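Local coordinates for protein 2-polyprenyl-6-methoxyphenol hydroxylase-like FAD-dependent oxidoreductase (Streptomyces sp. NRRL 11266, PDB 6UI5) that binds flavin-adenine dinucleotide in a Rossmann-type domain and is probably a flavin-dependent oxidoreductase, at residues Asp32-Pro35 / Thr36-Glu40; Met94-Gln97 / Ser98-Glu101; Ile105-Ala108 / Val109-Val113. All coordinates share one frame; numbering follows the deposited sequence.

Contact 1: Asp32-Pro35 / Thr36-Glu40; sequences DIHP and TQRAE. With FAD (flavin-adenine dinucleotide), chain C.
His34 meets Arg38 and Glu40 round a turn of the loop that leaves strand 28-31, and its imidazole is the piece they share. ND1 of His34 packs 3.3 Å from CB of Arg38, obliquely to the ring. At the ring edge, CE1 of His34 lies 3.5 Å from OE2 of Glu40, and ring and carboxylate are nearly coplanar, 9° apart. The Glu40 chain bends at chi2 (76°), which brings its carboxylate back to the ring. At another part of the rim, also near the ring plane, NE2 of His34 gives a weak hydrogen bond to the ribose hydroxyl O2B of FAD. Nearer the backbone, CB of His34 lies 3.2 Å from O of Thr36.

Arg38 continues toward the cofactor. Its chain is extended from CG to NE, which carries the guanidinium past the histidine to the pyrophosphate, where NH2 of Arg38 bonds O1A of FAD at 2.5 Å and nearly straight, 169°; NH1 of Arg38 adds a weaker bond to the same oxygen. The two groups probably balance charge there, and NH2 has a second partner in the salt bridge to Glu101.

Asp32 sets the start of the loop. OD2 of Asp32 accepts from the backbone N of His34 at 2.8 Å, on the anti side of the carboxylate, closing an Asx turn. OD1 of Asp32 accepts from the backbone N of Ala10 and lies by the ribose hydroxyl O3B of FAD, modelled at 2.3 Å, a doubtfully short length. Beside it, CG2 of Ile33 touches the adenine, 3.7 Å from C2A of FAD.

An acidic residue just past the second strand, beside the ribose, is characteristic of the dinucleotide-binding Rossmann fold, and here it works together with an arginine on the pyrophosphate.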
loop_
_atom_site.group_PDB
_atom_site.type_symbol
_atom_site.label_atom_id
_atom_site.label_comp_id
_atom_site.label_asym_id
_atom_site.label_seq_id
_atom_site.Cartn_x
_atom_site.Cartn_y
_atom_site.Cartn_z
ATOM N N ASP A 32 -3.559 30.578 27.227
ATOM C CA ASP A 32 -4.700 30.202 26.404
ATOM C C ASP A 32 -5.734 31.308 26.529
ATOM O O ASP A 32 -5.743 32.056 27.513
ATOM C CB ASP A 32 -5.305 28.857 26.824
ATOM C CG ASP A 32 -6.272 28.292 25.787
ATOM O OD1 ASP A 32 -5.833 27.475 24.941
ATOM O OD2 ASP A 32 -7.474 28.653 25.823
ATOM N N ILE A 33 -6.614 31.417 25.534
ATOM C CA ILE A 33 -7.584 32.504 25.563
ATOM C C ILE A 33 -8.919 32.113 26.189
ATOM O O ILE A 33 -9.649 33.005 26.632
ATOM C CB ILE A 33 -7.783 33.123 24.159
ATOM C CG1 ILE A 33 -7.896 32.072 23.063
ATOM C CG2 ILE A 33 -6.610 33.959 23.794
ATOM C CD1 ILE A 33 -9.212 31.373 23.013
ATOM N N HIS A 34 -9.240 30.824 26.284
ATOM C CA HIS A 34 -10.490 30.437 26.916
ATOM C C HIS A 34 -10.557 30.996 28.341
ATOM O O HIS A 34 -9.524 31.204 28.975
ATOM C CB HIS A 34 -10.635 28.923 26.952
ATOM C CG HIS A 34 -10.829 28.293 25.607
ATOM N ND1 HIS A 34 -11.924 27.515 25.306
ATOM C CD2 HIS A 34 -10.053 28.289 24.498
ATOM C CE1 HIS A 34 -11.826 27.075 24.065
ATOM N NE2 HIS A 34 -10.697 27.527 23.553
ATOM N N PRO A 35 -11.782 31.269 28.871
ATOM C CA PRO A 35 -11.890 31.787 30.248
ATOM C C PRO A 35 -11.699 30.698 31.295
ATOM O O PRO A 35 -11.132 30.944 32.363
ATOM C CB PRO A 35 -13.306 32.379 30.296
ATOM C CG PRO A 35 -14.086 31.554 29.322
ATOM C CD PRO A 35 -13.105 31.075 28.245
ATOM N N THR A 36 -12.186 29.493 31.004
ATOM C CA THR A 36 -11.937 28.299 31.799
ATOM C C THR A 36 -11.573 27.181 30.839
ATOM O O THR A 36 -11.578 27.378 29.622
ATOM C CB THR A 36 -13.156 27.902 32.641
ATOM O OG1 THR A 36 -12.795 26.813 33.500
ATOM C CG2 THR A 36 -14.315 27.459 31.737
ATOM N N GLN A 37 -11.255 26.004 31.389
ATOM C CA GLN A 37 -11.004 24.827 30.562
ATOM C C GLN A 37 -12.144 24.642 29.580
ATOM O O GLN A 37 -13.310 24.753 29.950
ATOM C CB GLN A 37 -10.873 23.566 31.416
ATOM C CG GLN A 37 -10.983 22.279 30.590
ATOM C CD GLN A 37 -11.035 21.001 31.439
ATOM O OE1 GLN A 37 -11.105 21.051 32.674
ATOM N NE2 GLN A 37 -11.023 19.850 30.768
ATOM N N ARG A 38 -11.803 24.369 28.326
ATOM C CA ARG A 38 -12.836 24.336 27.306
ATOM C C ARG A 38 -13.739 23.126 27.483
ATOM O O ARG A 38 -13.445 22.182 28.216
ATOM C CB ARG A 38 -12.235 24.319 25.898
ATOM C CG ARG A 38 -11.370 23.111 25.588
ATOM C CD ARG A 38 -10.586 23.361 24.305
ATOM N NE ARG A 38 -9.719 22.236 23.967
ATOM C CZ ARG A 38 -8.866 22.206 22.942
ATOM N NH1 ARG A 38 -8.730 23.249 22.138
ATOM N NH2 ARG A 38 -8.127 21.116 22.726
ATOM N N ALA A 39 -14.873 23.190 26.806
ATOM C CA ALA A 39 -15.826 22.101 26.723
ATOM C C ALA A 39 -15.822 21.471 25.349
ATOM O O ALA A 39 -16.310 20.347 25.198
ATOM C CB ALA A 39 -17.252 22.605 27.062
ATOM N N GLU A 40 -15.280 22.170 24.349
ATOM C CA GLU A 40 -15.186 21.669 22.977
ATOM C C GLU A 40 -13.970 20.746 22.836
ATOM O O GLU A 40 -13.011 21.022 22.116
ATOM C CB GLU A 40 -15.115 22.835 21.996
ATOM C CG GLU A 40 -16.181 23.928 22.196
ATOM C CD GLU A 40 -15.895 24.835 23.384
ATOM O OE1 GLU A 40 -16.655 24.764 24.371
ATOM O OE2 GLU A 40 -14.901 25.596 23.340
HETATM P PA FAD C . -5.759 22.483 20.149
HETATM O O1A FAD C . -6.548 21.338 20.745
HETATM O O2A FAD C . -6.505 22.996 18.928
HETATM O O5B FAD C . -5.400 23.622 21.298
HETATM C C5B FAD C . -4.828 24.862 20.910
HETATM C C4B FAD C . -5.142 25.916 22.022
HETATM O O4B FAD C . -4.532 27.060 21.835
HETATM C C3B FAD C . -6.650 26.259 22.010
HETATM O O3B FAD C . -7.078 26.362 23.298
HETATM C C2B FAD C . -6.715 27.627 21.304
HETATM O O2B FAD C . -8.016 28.257 21.652
HETATM C C1B FAD C . -5.692 28.233 21.843
HETATM N N9A FAD C . -5.119 29.327 21.084
HETATM C C8A FAD C . -5.032 29.428 19.739
HETATM N N7A FAD C . -4.365 30.565 19.450
HETATM C C5A FAD C . -4.022 31.153 20.621
HETATM C C6A FAD C . -3.333 32.322 20.920
HETATM N N6A FAD C . -2.690 33.425 20.221
HETATM N N1A FAD C . -3.133 32.687 22.190
HETATM C C2A FAD C . -3.590 31.911 23.198
HETATM N N3A FAD C . -4.253 30.756 22.904
HETATM C C4A FAD C . -4.471 30.380 21.625
HETATM N N1 FAD C . -8.345 13.634 18.668
HETATM C C2 FAD C . -8.308 12.182 19.008
HETATM O O2 FAD C . -7.388 11.702 19.586
HETATM N N3 FAD C . -9.461 11.324 18.612
HETATM C C4 FAD C . -10.595 11.924 17.907
HETATM O O4 FAD C . -11.527 11.270 17.581
HETATM C C4X FAD C . -10.597 13.396 17.578
HETATM N N5 FAD C . -11.743 13.925 16.874
HETATM C C5X FAD C . -11.767 15.367 16.524
HETATM C C6 FAD C . -12.877 15.866 15.839
HETATM C C7 FAD C . -12.932 17.214 15.503
HETATM C C7M FAD C . -14.243 17.462 14.770
HETATM C C8 FAD C . -11.890 18.090 15.844
HETATM C C8M FAD C . -12.041 19.561 15.435
HETATM C C9 FAD C . -10.770 17.591 16.532
HETATM C C9A FAD C . -10.692 16.221 16.877
HETATM N N10 FAD C . -9.490 15.664 17.607
HETATM C C10 FAD C . -9.478 14.245 17.954
HETATM C "C1'" FAD C . -8.403 16.585 17.995
HETATM C "C2'" FAD C . -6.965 16.307 17.524
HETATM O "O2'" FAD C . -6.339 15.360 18.308
HETATM C "C3'" FAD C . -6.103 17.554 17.709
HETATM O "O3'" FAD C . -4.914 17.326 17.020
HETATM C "C4'" FAD C . -5.702 17.882 19.162
HETATM O "O4'" FAD C . -6.783 18.102 20.023
HETATM C "C5'" FAD C . -4.932 19.202 19.033
HETATM O "O5'" FAD C . -4.151 19.444 20.169
HETATM P P FAD C . -3.316 20.862 20.320
HETATM O O1P FAD C . -3.113 21.153 21.788
HETATM O O2P FAD C . -2.021 20.910 19.532
HETATM O O3P FAD C . -4.279 21.994 19.596
#

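Contact 2: Met94-Gln97 / Ser98-Glu101; sequences MVLQ and SRLE
Gln97 and Glu101 sit one turn apart at the start of helix 97-110, on its buried side, and hold each other by side chain and backbone. NE2 of Gln97 bonds OE1 of Glu101 at 3.0 Å. The oxygen lies in the amide plane of Gln97, but the donor comes from above the carboxylate, 40° out of its plane. Gln97 reaches this far because CG is anti to the backbone N (chi1 -169°) and the chain is extended beyond it. OE1 of the same amide accepts from the backbone N of Ala43, so both ends of the group are used and its rotation is fixed. In the backbone, N of Glu101 bonds O of Gln97 at 2.9 Å, and O of Leu96, the N-cap residue, takes N of Leu100 at 3.1 Å with a weak bond from Arg99 N.

The partly exposed side is looser. CD1 of Leu96 leans on CD of Arg99 at 3.5 Å. The bend at chi3 (89°) then turns the guanidinium back along the loop, where NH1 of Arg99 only grazes CG1 of Val95 at 4.1 Å.

OE1 of Glu101 also forms a salt bridge with Arg38, so the Gln97 amide probably helps to steady a carboxylate that itself orients an arginine on the FAD pyrophosphate.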
loop_
_atom_site.group_PDB
_atom_site.type_symbol
_atom_site.label_atom_id
_atom_site.label_comp_id
_atom_site.label_asym_id
_atom_site.label_seq_id
_atom_site.Cartn_x
_atom_site.Cartn_y
_atom_site.Cartn_z
ATOM N N MET A 94 -11.270 4.195 26.377
ATOM C CA MET A 94 -12.242 5.222 25.993
ATOM C C MET A 94 -12.238 6.306 27.063
ATOM O O MET A 94 -13.051 6.328 27.986
ATOM C CB MET A 94 -13.615 4.599 25.799
ATOM C CG MET A 94 -13.627 3.498 24.731
ATOM S SD MET A 94 -13.774 4.014 23.008
ATOM C CE MET A 94 -12.081 4.000 22.465
ATOM N N VAL A 95 -11.266 7.203 26.944
ATOM C CA VAL A 95 -11.079 8.307 27.867
ATOM C C VAL A 95 -11.520 9.571 27.156
ATOM O O VAL A 95 -11.245 9.757 25.968
ATOM C CB VAL A 95 -9.625 8.441 28.350
ATOM C CG1 VAL A 95 -9.550 9.498 29.430
ATOM C CG2 VAL A 95 -9.097 7.095 28.870
ATOM N N LEU A 96 -12.218 10.430 27.872
ATOM C CA LEU A 96 -12.786 11.612 27.266
ATOM C C LEU A 96 -11.762 12.732 27.331
ATOM O O LEU A 96 -11.166 12.975 28.387
ATOM C CB LEU A 96 -14.086 11.995 27.968
ATOM C CG LEU A 96 -15.064 10.804 28.028
ATOM C CD1 LEU A 96 -14.832 9.834 29.229
ATOM C CD2 LEU A 96 -16.532 11.235 27.939
ATOM N N GLN A 97 -11.525 13.372 26.186
ATOM C CA GLN A 97 -10.567 14.465 26.088
ATOM C C GLN A 97 -10.661 15.449 27.252
ATOM O O GLN A 97 -9.632 15.823 27.820
ATOM C CB GLN A 97 -10.743 15.199 24.762
ATOM C CG GLN A 97 -9.615 16.170 24.456
ATOM C CD GLN A 97 -9.736 16.793 23.087
ATOM O OE1 GLN A 97 -10.424 16.262 22.208
ATOM N NE2 GLN A 97 -9.092 17.952 22.904
ATOM N N SER A 98 -11.868 15.867 27.642
ATOM C CA SER A 98 -11.928 16.848 28.712
ATOM C C SER A 98 -11.444 16.258 30.027
ATOM O O SER A 98 -10.898 16.989 30.868
ATOM C CB SER A 98 -13.348 17.407 28.861
ATOM O OG SER A 98 -14.243 16.415 29.329
ATOM N N ARG A 99 -11.655 14.952 30.240
ATOM C CA ARG A 99 -11.129 14.309 31.448
ATOM C C ARG A 99 -9.604 14.297 31.439
ATOM O O ARG A 99 -8.965 14.533 32.476
ATOM C CB ARG A 99 -11.681 12.889 31.594
ATOM C CG ARG A 99 -13.133 12.828 32.083
ATOM C CD ARG A 99 -13.686 11.397 32.157
ATOM N NE ARG A 99 -13.447 10.755 33.451
ATOM C CZ ARG A 99 -12.680 9.680 33.643
ATOM N NH1 ARG A 99 -12.060 9.093 32.622
ATOM N NH2 ARG A 99 -12.541 9.180 34.863
ATOM N N LEU A 100 -9.004 14.055 30.268
ATOM C CA LEU A 100 -7.553 14.130 30.143
ATOM C C LEU A 100 -7.039 15.538 30.397
ATOM O O LEU A 100 -6.052 15.729 31.124
ATOM C CB LEU A 100 -7.130 13.674 28.761
ATOM C CG LEU A 100 -5.705 14.080 28.421
ATOM C CD1 LEU A 100 -4.752 13.187 29.178
ATOM C CD2 LEU A 100 -5.504 13.953 26.936
ATOM N N GLU A 101 -7.677 16.539 29.778
ATOM C CA GLU A 101 -7.204 17.906 29.929
ATOM C C GLU A 101 -7.324 18.351 31.372
ATOM O O GLU A 101 -6.467 19.091 31.870
ATOM C CB GLU A 101 -7.973 18.856 28.997
ATOM C CG GLU A 101 -7.987 18.383 27.547
ATOM C CD GLU A 101 -8.334 19.481 26.519
ATOM O OE1 GLU A 101 -8.018 19.256 25.331
ATOM O OE2 GLU A 101 -8.919 20.542 26.883
#

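Contact 3: Ile105-Ala108 / Val109-Val113; sequences IDRA and VELGV
Arg107 packs against Leu111 and Glu110 in the last turn of helix 97-110. From CB the chain leaves with CG anti to the backbone N (chi1 171°); CG meets CD1 of Leu111 at 3.5 Å, and CD lies on the same methyl at 3.6 Å. Bends at chi2 and chi3 then fold the chain over, and NE of Arg107 comes obliquely to 3.7 Å from OE1 of Glu110, a long salt bridge, with guanidinium and carboxylate planes only 9° apart. At the tip, NH1 of Arg107 is hydrogen-bonded to the carbonyl O of Arg57, which anchors the arginine more firmly than Glu110 does.

The backbone then ends the helix. Leu111 N bonds Arg107 O at 3.0 Å. Gly112, whose phi is positive, bonds through N to Val109 O, and Val113 N returns to Ala108 O at 3.1 Å, a Schellman motif. That reversal sets CB of Val113 4.2 Å from CB of Ala108, and Val113 also packs on Ala18 and Ala22 of helix 12-22.

Chemically, backbone bonds and apolar contact secure the cap. The arginine's charge would suit the helix C-terminal end and the glutamate's would not, so their stretched pair probably contributes little.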
loop_
_atom_site.group_PDB
_atom_site.type_symbol
_atom_site.label_atom_id
_atom_site.label_comp_id
_atom_site.label_asym_id
_atom_site.label_seq_id
_atom_site.Cartn_x
_atom_site.Cartn_y
_atom_site.Cartn_z
ATOM N N ILE A 105 -4.348 20.000 33.442
ATOM C CA ILE A 105 -4.453 21.302 34.096
ATOM C C ILE A 105 -4.142 21.163 35.579
ATOM O O ILE A 105 -3.439 21.996 36.164
ATOM C CB ILE A 105 -5.845 21.924 33.866
ATOM C CG1 ILE A 105 -6.082 22.229 32.384
ATOM C CG2 ILE A 105 -6.004 23.170 34.738
ATOM C CD1 ILE A 105 -7.551 22.581 32.062
ATOM N N ASP A 106 -4.655 20.106 36.212
ATOM C CA ASP A 106 -4.345 19.879 37.620
ATOM C C ASP A 106 -2.850 19.719 37.832
ATOM O O ASP A 106 -2.252 20.416 38.662
ATOM C CB ASP A 106 -5.077 18.650 38.135
ATOM C CG ASP A 106 -6.514 18.934 38.478
ATOM O OD1 ASP A 106 -6.929 20.119 38.473
ATOM O OD2 ASP A 106 -7.234 17.954 38.755
ATOM N N ARG A 107 -2.225 18.798 37.085
ATOM C CA ARG A 107 -0.794 18.561 37.264
ATOM C C ARG A 107 0.006 19.821 36.981
ATOM O O ARG A 107 1.000 20.097 37.669
ATOM C CB ARG A 107 -0.314 17.421 36.370
ATOM C CG ARG A 107 1.192 17.270 36.355
ATOM C CD ARG A 107 1.675 16.686 37.661
ATOM N NE ARG A 107 1.031 15.405 37.906
ATOM C CZ ARG A 107 1.541 14.225 37.556
ATOM N NH1 ARG A 107 2.750 14.131 36.944
ATOM N NH2 ARG A 107 0.822 13.135 37.823
ATOM N N ALA A 108 -0.441 20.624 36.011
ATOM C CA ALA A 108 0.277 21.852 35.693
ATOM C C ALA A 108 0.256 22.827 36.868
ATOM O O ALA A 108 1.292 23.413 37.223
ATOM C CB ALA A 108 -0.316 22.487 34.436
ATOM N N VAL A 109 -0.913 23.015 37.497
ATOM C CA VAL A 109 -0.971 24.066 38.501
ATOM C C VAL A 109 -0.167 23.649 39.723
ATOM O O VAL A 109 0.503 24.487 40.335
ATOM C CB VAL A 109 -2.427 24.481 38.844
ATOM C CG1 VAL A 109 -3.190 24.826 37.570
ATOM C CG2 VAL A 109 -3.173 23.434 39.656
ATOM N N GLU A 110 -0.146 22.358 40.061
ATOM C CA GLU A 110 0.640 21.950 41.229
ATOM C C GLU A 110 2.140 21.976 40.962
ATOM O O GLU A 110 2.915 22.259 41.883
ATOM C CB GLU A 110 0.230 20.566 41.719
ATOM C CG GLU A 110 0.252 19.506 40.675
ATOM C CD GLU A 110 -0.841 18.492 40.902
ATOM O OE1 GLU A 110 -0.599 17.281 40.681
ATOM O OE2 GLU A 110 -1.946 18.916 41.307
ATOM N N LEU A 111 2.574 21.690 39.724
ATOM C CA LEU A 111 3.997 21.831 39.424
ATOM C C LEU A 111 4.399 23.284 39.209
ATOM O O LEU A 111 5.581 23.551 38.943
ATOM C CB LEU A 111 4.411 20.981 38.215
ATOM C CG LEU A 111 4.159 19.454 38.176
ATOM C CD1 LEU A 111 4.282 18.958 36.727
ATOM C CD2 LEU A 111 5.073 18.623 39.114
ATOM N N GLY A 112 3.468 24.229 39.340
ATOM C CA GLY A 112 3.837 25.625 39.360
ATOM C C GLY A 112 3.897 26.319 38.020
ATOM O O GLY A 112 4.499 27.396 37.930
ATOM N N VAL A 113 3.310 25.740 36.974
ATOM C CA VAL A 113 3.121 26.502 35.754
ATOM C C VAL A 113 2.273 27.724 36.056
ATOM O O VAL A 113 1.244 27.629 36.730
ATOM C CB VAL A 113 2.443 25.625 34.695
ATOM C CG1 VAL A 113 1.957 26.494 33.568
ATOM C CG2 VAL A 113 3.404 24.577 34.203
#

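Overall arrangement
All three contacts belong to the FAD binding domain and come in series along the chain. Contact 1 follows strand 28-31 of the five-stranded parallel sheet. Contact 2 runs from the loop before helix 97-110 into its first turn, and contact 3 from its last turns into the loop after it, their centres about 17 Å apart. The centre of contact 1 is about 15 Å from that of contact 2 and about 16 Å from that of contact 3. Gln37 of contact 1 touches both: NE2 probably bonds Ser98 O, and CB packs on CD1 of Ile105. Arg38 adds a salt bridge to Glu101. The helix thus backs the cofactor loop, then leads into edge strand 114-116.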